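Local coordinates for fiber protein (Human adenovirus 14, PDB 3F0Y), which forms the trimeric knob at the tip of the adenovirus fiber, the part that probably engages cellular receptors such as CD46, at residues Thr53-Val58 with Pro198-Tyr203; Phe76-Phe81 with Ile175-Asn180; Tyr137-Cys142 with Asp155-Leu160. All blocks are in the same frame, centred on the assembly; numbering follows the deposited sequence. Where two conformers were deposited one is given.

Contact 1 of 3, residues Thr53-Val58 with Pro198-Tyr203; sequences TAFVYV and PFTFYY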
loop_
_atom_site.group_PDB
_atom_site.type_symbol
_atom_site.label_atom_id
_atom_site.label_comp_id
_atom_site.label_asym_id
_atom_site.label_seq_id
_atom_site.Cartn_x
_atom_site.Cartn_y
_atom_site.Cartn_z
ATOM N N THR A 53 9.527 2.216 1.612
ATOM C CA THR A 53 8.524 1.759 0.657
ATOM C C THR A 53 9.231 0.853 -0.351
ATOM O O THR A 53 10.053 1.319 -1.136
ATOM C CB THR A 53 7.874 2.942 -0.089
ATOM O OG1 THR A 53 7.321 3.865 0.857
ATOM C CG2 THR A 53 6.780 2.456 -1.025
ATOM N N ALA A 54 8.919 -0.441 -0.310
ATOM C CA ALA A 54 9.531 -1.421 -1.207
ATOM C C ALA A 54 8.549 -1.774 -2.315
ATOM O O ALA A 54 7.406 -2.128 -2.046
ATOM C CB ALA A 54 9.936 -2.666 -0.436
ATOM N N PHE A 55 9.021 -1.686 -3.555
ATOM C CA PHE A 55 8.192 -1.781 -4.749
ATOM C C PHE A 55 8.871 -2.784 -5.680
ATOM O O PHE A 55 9.952 -2.510 -6.202
ATOM C CB PHE A 55 8.116 -0.384 -5.375
ATOM C CG PHE A 55 7.379 -0.310 -6.684
ATOM C CD1 PHE A 55 6.012 -0.064 -6.713
ATOM C CD2 PHE A 55 8.065 -0.409 -7.891
ATOM C CE1 PHE A 55 5.334 0.044 -7.920
ATOM C CE2 PHE A 55 7.391 -0.306 -9.101
ATOM C CZ PHE A 55 6.026 -0.076 -9.115
ATOM N N VAL A 56 8.257 -3.954 -5.862
ATOM C CA VAL A 56 8.947 -5.068 -6.517
ATOM C C VAL A 56 8.084 -5.857 -7.506
ATOM O O VAL A 56 6.909 -6.126 -7.257
ATOM C CB VAL A 56 9.553 -6.037 -5.466
ATOM C CG1 VAL A 56 8.455 -6.756 -4.685
ATOM C CG2 VAL A 56 10.501 -7.035 -6.127
ATOM N N TYR A 57 8.684 -6.206 -8.640
ATOM C CA TYR A 57 8.086 -7.155 -9.574
ATOM C C TYR A 57 9.159 -7.791 -10.441
ATOM O O TYR A 57 10.320 -7.377 -10.417
ATOM C CB TYR A 57 6.998 -6.502 -10.438
ATOM C CG TYR A 57 7.446 -5.342 -11.300
ATOM C CD1 TYR A 57 7.706 -4.095 -10.743
ATOM C CD2 TYR A 57 7.579 -5.484 -12.680
ATOM C CE1 TYR A 57 8.104 -3.026 -11.530
ATOM C CE2 TYR A 57 7.975 -4.417 -13.477
ATOM C CZ TYR A 57 8.236 -3.191 -12.895
ATOM O OH TYR A 57 8.628 -2.125 -13.668
ATOM N N VAL A 58 8.763 -8.815 -11.188
ATOM C CA VAL A 58 9.688 -9.545 -12.039
ATOM C C VAL A 58 9.221 -9.505 -13.488
ATOM O O VAL A 58 8.024 -9.536 -13.767
ATOM C CB VAL A 58 9.849 -11.012 -11.577
ATOM C CG1 VAL A 58 10.336 -11.059 -10.140
ATOM C CG2 VAL A 58 8.545 -11.776 -11.720
ATOM N N PRO A 198 3.344 -4.969 -9.929
ATOM C CA PRO A 198 4.148 -4.480 -8.813
ATOM C C PRO A 198 3.534 -4.807 -7.458
ATOM O O PRO A 198 2.326 -4.652 -7.271
ATOM C CB PRO A 198 4.177 -2.963 -9.030
ATOM C CG PRO A 198 3.822 -2.759 -10.452
ATOM C CD PRO A 198 2.906 -3.876 -10.814
ATOM N N PHE A 199 4.364 -5.283 -6.537
ATOM C CA PHE A 199 3.957 -5.453 -5.152
ATOM C C PHE A 199 4.669 -4.408 -4.311
ATOM O O PHE A 199 5.898 -4.310 -4.347
ATOM C CB PHE A 199 4.302 -6.851 -4.647
ATOM C CG PHE A 199 3.995 -7.057 -3.189
ATOM C CD1 PHE A 199 2.709 -6.850 -2.704
ATOM C CD2 PHE A 199 4.986 -7.457 -2.303
ATOM C CE1 PHE A 199 2.418 -7.034 -1.361
ATOM C CE2 PHE A 199 4.699 -7.652 -0.956
ATOM C CZ PHE A 199 3.414 -7.438 -0.485
ATOM N N THR A 200 3.891 -3.626 -3.569
ATOM C CA THR A 200 4.444 -2.640 -2.651
ATOM C C THR A 200 4.256 -3.106 -1.216
ATOM O O THR A 200 3.141 -3.411 -0.799
ATOM C CB THR A 200 3.788 -1.264 -2.827
ATOM O OG1 THR A 200 3.983 -0.816 -4.172
ATOM C CG2 THR A 200 4.405 -0.250 -1.869
ATOM N N PHE A 201 5.357 -3.174 -0.474
ATOM C CA PHE A 201 5.300 -3.449 0.953
ATOM C C PHE A 201 6.165 -2.463 1.715
ATOM O O PHE A 201 6.975 -1.740 1.126
ATOM C CB PHE A 201 5.696 -4.896 1.271
ATOM C CG PHE A 201 7.108 -5.250 0.898
ATOM C CD1 PHE A 201 8.106 -5.297 1.863
ATOM C CD2 PHE A 201 7.435 -5.572 -0.413
ATOM C CE1 PHE A 201 9.409 -5.642 1.524
ATOM C CE2 PHE A 201 8.735 -5.916 -0.759
ATOM C CZ PHE A 201 9.723 -5.951 0.212
ATOM N N TYR A 202 5.971 -2.444 3.028
ATOM C CA TYR A 202 6.635 -1.480 3.894
ATOM C C TYR A 202 7.342 -2.189 5.038
ATOM O O TYR A 202 6.887 -3.225 5.520
ATOM C CB TYR A 202 5.615 -0.474 4.434
ATOM C CG TYR A 202 4.662 0.024 3.374
ATOM C CD1 TYR A 202 4.844 1.262 2.767
ATOM C CD2 TYR A 202 3.589 -0.761 2.955
ATOM C CE1 TYR A 202 3.973 1.709 1.784
ATOM C CE2 TYR A 202 2.717 -0.325 1.980
ATOM C CZ TYR A 202 2.912 0.908 1.398
ATOM O OH TYR A 202 2.040 1.334 0.427
ATOM N N TYR A 203 8.470 -1.627 5.457
ATOM C CA TYR A 203 9.177 -2.147 6.608
ATOM C C TYR A 203 9.932 -1.042 7.325
ATOM O O TYR A 203 10.301 -0.031 6.721
ATOM C CB TYR A 203 10.100 -3.313 6.227
ATOM C CG TYR A 203 11.200 -3.010 5.228
ATOM C CD1 TYR A 203 12.371 -2.370 5.623
ATOM C CD2 TYR A 203 11.089 -3.409 3.899
ATOM C CE1 TYR A 203 13.394 -2.113 4.715
ATOM C CE2 TYR A 203 12.106 -3.159 2.982
ATOM C CZ TYR A 203 13.256 -2.510 3.399
ATOM O OH TYR A 203 14.267 -2.260 2.499
#
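Ala54 and Phe201 face each other as a hydrogen-bonded pair where the antiparallel strands 51-60 and 199-204 join, in one of the two sheets of the adenovirus fiber knob's beta-sandwich. The short strand axes approach to 4.7 Å, with N-to-C directions 151° apart.

The backbone bonds form two reciprocal pairs. Ala54 N donates to Phe201 O at 2.7 Å, and Phe201 N returns a bond to Ala54 O; Val56 and Phe199 repeat the pattern, Phe199 N reaching Val56 O with a nearly straight N-H...O angle of 175°. Between them, CA-H...O contacts complete the seam, the shortest from Thr200 CA to Ala54 O at 3.1 Å.

Apolar contacts on the Ala54, Val56, Phe199 and Phe201 face centre on the Phe201 ring. With chi1 at 63°, its CG sits between the backbone N and the carbonyl carbon, which folds the ring back across the neighbouring strand. Ala54 CB lies over one ring face, 3.5 Å from the centroid, in a CH-pi contact, while Val56 CG1 meets the edge of the same ring at CE2. This face looks into the sandwich: Phe199 and Phe201 also touch Val158 of strand 151-160, and Val56 packs on Ile175.

The other face carries Thr53, Phe55, Thr200 and Tyr202 and is turned toward the trimer interface. There Thr53 CG2 meets Thr200 CG2 at 3.7 Å, and Tyr202 OH hydrogen-bonds to Tyr202 OH of neighbouring subunits. Thr53 and Thr200 also pack on Tyr202 of the second subunit.

At the strand end the Pro198 and Phe55 side chains run alongside each other, Pro198 CB lying 3.4 Å from Phe55 CE1; Thr200 OG1 approaches that ring at its edge, 3.3 Å from Phe55 CD1.

Contact 2 of 3, residues Phe76-Phe81 with Ile175-Asn180; sequences FTAELF and ITWSWN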
loop_
_atom_site.group_PDB
_atom_site.type_symbol
_atom_site.label_atom_id
_atom_site.label_comp_id
_atom_site.label_asym_id
_atom_site.label_seq_id
_atom_site.Cartn_x
_atom_site.Cartn_y
_atom_site.Cartn_z
ATOM N N PHE A 76 8.780 -19.316 -6.517
ATOM C CA PHE A 76 10.145 -18.870 -6.750
ATOM C C PHE A 76 10.456 -17.689 -5.844
ATOM O O PHE A 76 9.587 -16.857 -5.572
ATOM C CB PHE A 76 10.381 -18.531 -8.227
ATOM C CG PHE A 76 9.405 -17.541 -8.802
ATOM C CD1 PHE A 76 8.256 -17.974 -9.449
ATOM C CD2 PHE A 76 9.650 -16.177 -8.724
ATOM C CE1 PHE A 76 7.359 -17.064 -9.992
ATOM C CE2 PHE A 76 8.757 -15.262 -9.265
ATOM C CZ PHE A 76 7.612 -15.707 -9.901
ATOM N N THR A 77 11.696 -17.639 -5.371
ATOM C CA THR A 77 12.099 -16.680 -4.355
ATOM C C THR A 77 13.274 -15.836 -4.825
ATOM O O THR A 77 14.255 -16.362 -5.350
ATOM C CB THR A 77 12.491 -17.398 -3.051
ATOM O OG1 THR A 77 11.373 -18.153 -2.572
ATOM C CG2 THR A 77 12.918 -16.396 -1.981
ATOM N N ALA A 78 13.149 -14.523 -4.651
ATOM C CA ALA A 78 14.261 -13.603 -4.832
ATOM C C ALA A 78 14.882 -13.385 -3.460
ATOM O O ALA A 78 14.274 -12.755 -2.596
ATOM C CB ALA A 78 13.776 -12.289 -5.417
ATOM N N GLU A 79 16.076 -13.936 -3.259
ATOM C CA GLU A 79 16.811 -13.782 -2.010
ATOM C C GLU A 79 17.832 -12.665 -2.171
ATOM O O GLU A 79 18.719 -12.749 -3.020
ATOM C CB GLU A 79 17.535 -15.077 -1.649
ATOM C CG GLU A 79 16.620 -16.237 -1.303
ATOM C CD GLU A 79 17.390 -17.433 -0.781
ATOM O OE1 GLU A 79 18.369 -17.842 -1.438
ATOM O OE2 GLU A 79 17.020 -17.964 0.288
ATOM N N LEU A 80 17.700 -11.621 -1.357
ATOM C CA LEU A 80 18.593 -10.470 -1.418
ATOM C C LEU A 80 19.368 -10.372 -0.113
ATOM O O LEU A 80 18.786 -10.148 0.947
ATOM C CB LEU A 80 17.799 -9.184 -1.665
ATOM C CG LEU A 80 16.792 -9.219 -2.820
ATOM C CD1 LEU A 80 16.084 -7.882 -2.930
ATOM C CD2 LEU A 80 17.465 -9.585 -4.138
ATOM N N PHE A 81 20.682 -10.557 -0.201
ATOM C CA PHE A 81 21.565 -10.497 0.956
ATOM C C PHE A 81 22.439 -9.255 0.868
ATOM O O PHE A 81 22.958 -8.927 -0.199
ATOM C CB PHE A 81 22.430 -11.754 1.027
ATOM C CG PHE A 81 21.633 -13.025 1.127
ATOM C CD1 PHE A 81 21.486 -13.861 0.029
ATOM C CD2 PHE A 81 21.008 -13.370 2.314
ATOM C CE1 PHE A 81 20.741 -15.028 0.120
ATOM C CE2 PHE A 81 20.264 -14.534 2.414
ATOM C CZ PHE A 81 20.129 -15.366 1.315
ATOM N N ILE A 175 11.888 -12.592 -1.032
ATOM C CA ILE A 175 10.562 -12.377 -1.602
ATOM C C ILE A 175 10.153 -13.618 -2.381
ATOM O O ILE A 175 10.792 -13.967 -3.370
ATOM C CB ILE A 175 10.545 -11.160 -2.552
ATOM C CG1 ILE A 175 11.204 -9.943 -1.892
ATOM C CG2 ILE A 175 9.119 -10.828 -2.961
ATOM C CD1 ILE A 175 11.413 -8.780 -2.841
ATOM N N THR A 176 9.090 -14.279 -1.926
ATOM C CA THR A 176 8.618 -15.518 -2.537
ATOM C C THR A 176 7.282 -15.305 -3.233
ATOM O O THR A 176 6.293 -14.951 -2.593
ATOM C CB THR A 176 8.442 -16.631 -1.486
ATOM O OG1 THR A 176 9.703 -16.912 -0.870
ATOM C CG2 THR A 176 7.898 -17.909 -2.128
ATOM N N TRP A 177 7.270 -15.518 -4.547
ATOM C CA TRP A 177 6.042 -15.539 -5.330
ATOM C C TRP A 177 5.593 -16.983 -5.439
ATOM O O TRP A 177 6.413 -17.869 -5.689
ATOM C CB TRP A 177 6.280 -15.000 -6.739
ATOM C CG TRP A 177 6.520 -13.531 -6.813
ATOM C CD1 TRP A 177 5.594 -12.567 -7.070
ATOM C CD2 TRP A 177 7.771 -12.855 -6.650
ATOM N NE1 TRP A 177 6.188 -11.329 -7.069
ATOM C CE2 TRP A 177 7.525 -11.477 -6.816
ATOM C CE3 TRP A 177 9.077 -13.281 -6.379
ATOM C CZ2 TRP A 177 8.536 -10.518 -6.716
ATOM C CZ3 TRP A 177 10.082 -12.328 -6.281
ATOM C CH2 TRP A 177 9.806 -10.963 -6.450
ATOM N N SER A 178 4.299 -17.224 -5.259
ATOM C CA SER A 178 3.769 -18.577 -5.359
ATOM C C SER A 178 2.304 -18.603 -5.759
ATOM O O SER A 178 1.562 -17.641 -5.550
ATOM C CB SER A 178 3.949 -19.321 -4.032
ATOM O OG SER A 178 3.132 -18.765 -3.017
ATOM N N TRP A 179 1.896 -19.721 -6.346
ATOM C CA TRP A 179 0.483 -19.996 -6.532
ATOM C C TRP A 179 0.221 -21.496 -6.556
ATOM O O TRP A 179 1.097 -22.285 -6.911
ATOM C CB TRP A 179 -0.058 -19.317 -7.791
ATOM C CG TRP A 179 0.510 -19.822 -9.076
ATOM C CD1 TRP A 179 0.077 -20.896 -9.792
ATOM C CD2 TRP A 179 1.590 -19.249 -9.822
ATOM N NE1 TRP A 179 0.831 -21.041 -10.930
ATOM C CE2 TRP A 179 1.766 -20.041 -10.975
ATOM C CE3 TRP A 179 2.430 -18.146 -9.624
ATOM C CZ2 TRP A 179 2.752 -19.769 -11.929
ATOM C CZ3 TRP A 179 3.410 -17.876 -10.572
ATOM C CH2 TRP A 179 3.561 -18.685 -11.709
ATOM N N ASN A 180 -0.989 -21.854 -6.139
ATOM C CA ASN A 180 -1.449 -23.236 -6.102
ATOM C C ASN A 180 -2.926 -23.255 -6.503
ATOM O O ASN A 180 -3.801 -23.022 -5.670
ATOM C CB ASN A 180 -1.248 -23.806 -4.690
ATOM C CG ASN A 180 -1.670 -25.265 -4.564
ATOM O OD1 ASN A 180 -2.187 -25.867 -5.505
ATOM N ND2 ASN A 180 -1.445 -25.838 -3.386
#
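Phe76 and Trp177 meet where the antiparallel strands 73-82 and 171-180 pair, in one sheet of the fiber knob's antiparallel beta-sandwich. The first shell is aromatic on one face and polar on the other. Trp177 CB sits over one face of the Phe76 ring, 3.8 Å from its centroid, as a CH-pi contact. The Phe76 ring and the five-membered ring of Trp177 have planes only 20° apart, but their centroids are separated by 5.2 Å, so the rings are slid past one another with little overlap. Ala78 CB meets the indole at its edge, 3.8 Å from Trp177 CZ3, and Trp179 CZ3 approaches the Phe76 ring obliquely at CE1.

On the polar face, Thr77 and Thr176 form the non-hydrogen-bonded backbone pair, with CA atoms 4.1 Å apart, and their side chains close the gap through a hydrogen bond between Thr77 OG1 and Thr176 OG1 at 2.7 Å.

The backbone fixes this register. Phe76 and Trp177 exchange two N-H...O bonds, as do Ala78 and Ile175, and the strand directions differ by 171°. A chi1 of 54° tips the Phe76 ring across to Trp177 CB.

Farther out, Val56 and Val58 of strand 51-60 pack against Trp177, placing the indole between the two sheets. Phe65 meets the Phe76 ring edge-to-face, and Phe152 does the same to Trp179, whose NE1 is held by a hydrogen bond to Tyr71 O.

Contact 3 of 3, residues Tyr137-Cys142 with Asp155-Leu160; sequences YIYGTC and DISVML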
loop_
_atom_site.group_PDB
_atom_site.type_symbol
_atom_site.label_atom_id
_atom_site.label_comp_id
_atom_site.label_asym_id
_atom_site.label_seq_id
_atom_site.Cartn_x
_atom_site.Cartn_y
_atom_site.Cartn_z
ATOM N N TYR A 137 7.823 -11.613 8.945
ATOM C CA TYR A 137 7.030 -11.953 7.766
ATOM C C TYR A 137 6.069 -10.849 7.324
ATOM O O TYR A 137 5.369 -10.242 8.137
ATOM C CB TYR A 137 6.241 -13.238 8.012
ATOM C CG TYR A 137 7.112 -14.457 8.198
ATOM C CD1 TYR A 137 7.437 -14.916 9.471
ATOM C CD2 TYR A 137 7.610 -15.156 7.101
ATOM C CE1 TYR A 137 8.235 -16.038 9.649
ATOM C CE2 TYR A 137 8.411 -16.282 7.269
ATOM C CZ TYR A 137 8.718 -16.716 8.547
ATOM O OH TYR A 137 9.512 -17.829 8.729
ATOM N N ILE A 138 6.053 -10.610 6.016
ATOM C CA ILE A 138 5.115 -9.701 5.374
ATOM C C ILE A 138 4.431 -10.476 4.252
ATOM O O ILE A 138 5.077 -11.259 3.553
ATOM C CB ILE A 138 5.844 -8.471 4.797
ATOM C CG1 ILE A 138 6.297 -7.540 5.923
ATOM C CG2 ILE A 138 4.954 -7.715 3.820
ATOM C CD1 ILE A 138 7.294 -6.493 5.479
ATOM N N TYR A 139 3.126 -10.271 4.088
ATOM C CA TYR A 139 2.355 -11.005 3.092
ATOM C C TYR A 139 1.555 -10.073 2.198
ATOM O O TYR A 139 1.193 -8.963 2.592
ATOM C CB TYR A 139 1.394 -11.978 3.769
ATOM C CG TYR A 139 2.052 -12.909 4.759
ATOM C CD1 TYR A 139 2.069 -12.609 6.114
ATOM C CD2 TYR A 139 2.655 -14.092 4.339
ATOM C CE1 TYR A 139 2.666 -13.460 7.033
ATOM C CE2 TYR A 139 3.257 -14.951 5.251
ATOM C CZ TYR A 139 3.256 -14.629 6.595
ATOM O OH TYR A 139 3.849 -15.474 7.505
ATOM N N GLY A 140 1.270 -10.543 0.992
ATOM C CA GLY A 140 0.456 -9.790 0.058
ATOM C C GLY A 140 0.158 -10.583 -1.191
ATOM O O GLY A 140 0.355 -11.802 -1.228
ATOM N N THR A 141 -0.334 -9.882 -2.207
ATOM C CA THR A 141 -0.669 -10.489 -3.487
ATOM C C THR A 141 -0.276 -9.557 -4.632
ATOM O O THR A 141 -0.244 -8.336 -4.468
ATOM C CB THR A 141 -2.184 -10.793 -3.569
ATOM O OG1 THR A 141 -2.572 -11.624 -2.466
ATOM C CG2 THR A 141 -2.537 -11.498 -4.872
ATOM N N CYS A 142 0.024 -10.145 -5.781
ATOM C CA CYS A 142 0.200 -9.405 -7.016
ATOM C C CYS A 142 -0.575 -10.197 -8.056
ATOM O O CYS A 142 -1.215 -11.195 -7.719
ATOM C CB CYS A 142 1.677 -9.270 -7.385
ATOM S SG CYS A 142 2.484 -10.806 -7.851
ATOM N N ASP A 155 0.349 -15.229 -4.804
ATOM C CA ASP A 155 0.667 -14.947 -3.404
ATOM C C ASP A 155 2.114 -14.500 -3.268
ATOM O O ASP A 155 3.003 -15.053 -3.914
ATOM C CB ASP A 155 0.454 -16.187 -2.532
ATOM C CG ASP A 155 -0.984 -16.652 -2.514
ATOM O OD1 ASP A 155 -1.892 -15.797 -2.538
ATOM O OD2 ASP A 155 -1.204 -17.879 -2.468
ATOM N N ILE A 156 2.345 -13.505 -2.418
ATOM C CA ILE A 156 3.699 -13.057 -2.123
ATOM C C ILE A 156 3.963 -13.137 -0.629
ATOM O O ILE A 156 3.161 -12.668 0.180
ATOM C CB ILE A 156 3.958 -11.622 -2.604
ATOM C CG1 ILE A 156 3.745 -11.528 -4.113
ATOM C CG2 ILE A 156 5.383 -11.193 -2.250
ATOM C CD1 ILE A 156 4.053 -10.166 -4.685
ATOM N N SER A 157 5.086 -13.752 -0.280
ATOM C CA SER A 157 5.565 -13.801 1.089
ATOM C C SER A 157 6.931 -13.135 1.115
ATOM O O SER A 157 7.806 -13.478 0.323
ATOM C CB SER A 157 5.673 -15.251 1.560
ATOM O OG SER A 157 6.031 -15.321 2.928
ATOM N N VAL A 158 7.096 -12.165 2.009
ATOM C CA VAL A 158 8.386 -11.536 2.237
ATOM C C VAL A 158 8.851 -11.889 3.643
ATOM O O VAL A 158 8.077 -11.794 4.597
ATOM C CB VAL A 158 8.307 -10.004 2.087
ATOM C CG1 VAL A 158 9.657 -9.362 2.385
ATOM C CG2 VAL A 158 7.830 -9.631 0.696
ATOM N N MET A 159 10.100 -12.329 3.763
ATOM C CA MET A 159 10.720 -12.516 5.066
ATOM C C MET A 159 11.924 -11.593 5.157
ATOM O O MET A 159 12.813 -11.635 4.307
ATOM C CB MET A 159 11.149 -13.966 5.292
ATOM C CG MET A 159 11.542 -14.249 6.740
ATOM S SD MET A 159 11.962 -15.970 7.076
ATOM C CE MET A 159 13.523 -16.113 6.211
ATOM N N LEU A 160 11.934 -10.753 6.185
ATOM C CA LEU A 160 13.035 -9.831 6.421
ATOM C C LEU A 160 13.976 -10.424 7.456
ATOM O O LEU A 160 13.534 -10.883 8.507
ATOM C CB LEU A 160 12.501 -8.486 6.908
ATOM C CG LEU A 160 11.484 -7.820 5.979
ATOM C CD1 LEU A 160 10.973 -6.530 6.592
ATOM C CD2 LEU A 160 12.088 -7.564 4.609
HETATM O O HOH W 1 -1.534 -14.115 -0.438
#
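Tyr137 and Met159 lie side by side on one face of an antiparallel pair whose N-to-C directions are 151° apart. Met159 extends through its first two torsions, CG anti to the backbone N (chi1 -169°), and then bends at chi3. The extended part brings CG over one face of the Tyr137 ring in a CH-pi contact, 4.2 Å from the centroid; SD, oblique to the ring, makes the Met-aromatic contact and reaches the phenol end, 3.5 Å from Tyr137 OH.

Farther along this face, Ser157 OG is turned toward Tyr139 and lies 3.6 Å from Tyr139 CE2, oblique to the ring. The hydroxyl of Tyr139 is committed elsewhere: it hydrogen-bonds to Thr145 OG1 of the third subunit, whose His143 ring also meets the tyrosine ring, so this face contributes to the trimer interface.

The opposite face is aliphatic and points into the sandwich. Ile138 CB and Val158 CB stand 4.0 Å apart, and the end of Ile138 crosses Leu160, CD1 to CD1. Ile156 keeps CG1 beside its backbone N, with an extended second torsion, and this sends CD1 along to Cys142, 3.6 Å from SG. Phe199 of the facing sheet packs on Ile156, and Phe201 on Ile138.

Reciprocal N-H...O bonds join Ile138 to Val158 and Gly140 to Ile156. Both Ile138-Val158 bonds measure 2.7 Å and are nearly straight; in the other pair, Ile156 N approaches Gly140 O from above the carbonyl plane. A water lies between Gly140 O and Asp155 OD1, 2.7 Å from the carboxylate oxygen.

Strands 137-145 and 151-160, joined by a five-residue connection, thus form a beta hairpin at one side of a sheet in the knob's antiparallel beta-sandwich.

How the contacts relate
Contacts 2 and 3 belong to one sheet, their centres about 9 Å apart: strands 171-180 and 151-160 are neighbours, with Thr176 N 2.7 Å from Ser157 O in a probable hydrogen bond. Contact 1 lies in the facing sheet, about 13 Å from contact 2 and about 9 Å from contact 3, centre to centre. The sheets meet where Val58 CG2 packs on Phe76 CE2 at 4.3 Å, and Tyr203 CB on Leu160 CD1 at 3.4 Å. Trp177 of contact 2 touches residues of both other contacts, its CD1 reaching Cys142 SG. Contact 3 lies inside the loop closed by contact 2, which lies inside that closed by contact 1. Contacts 1 and 3 reach neighbouring subunits; contact 2 touches none.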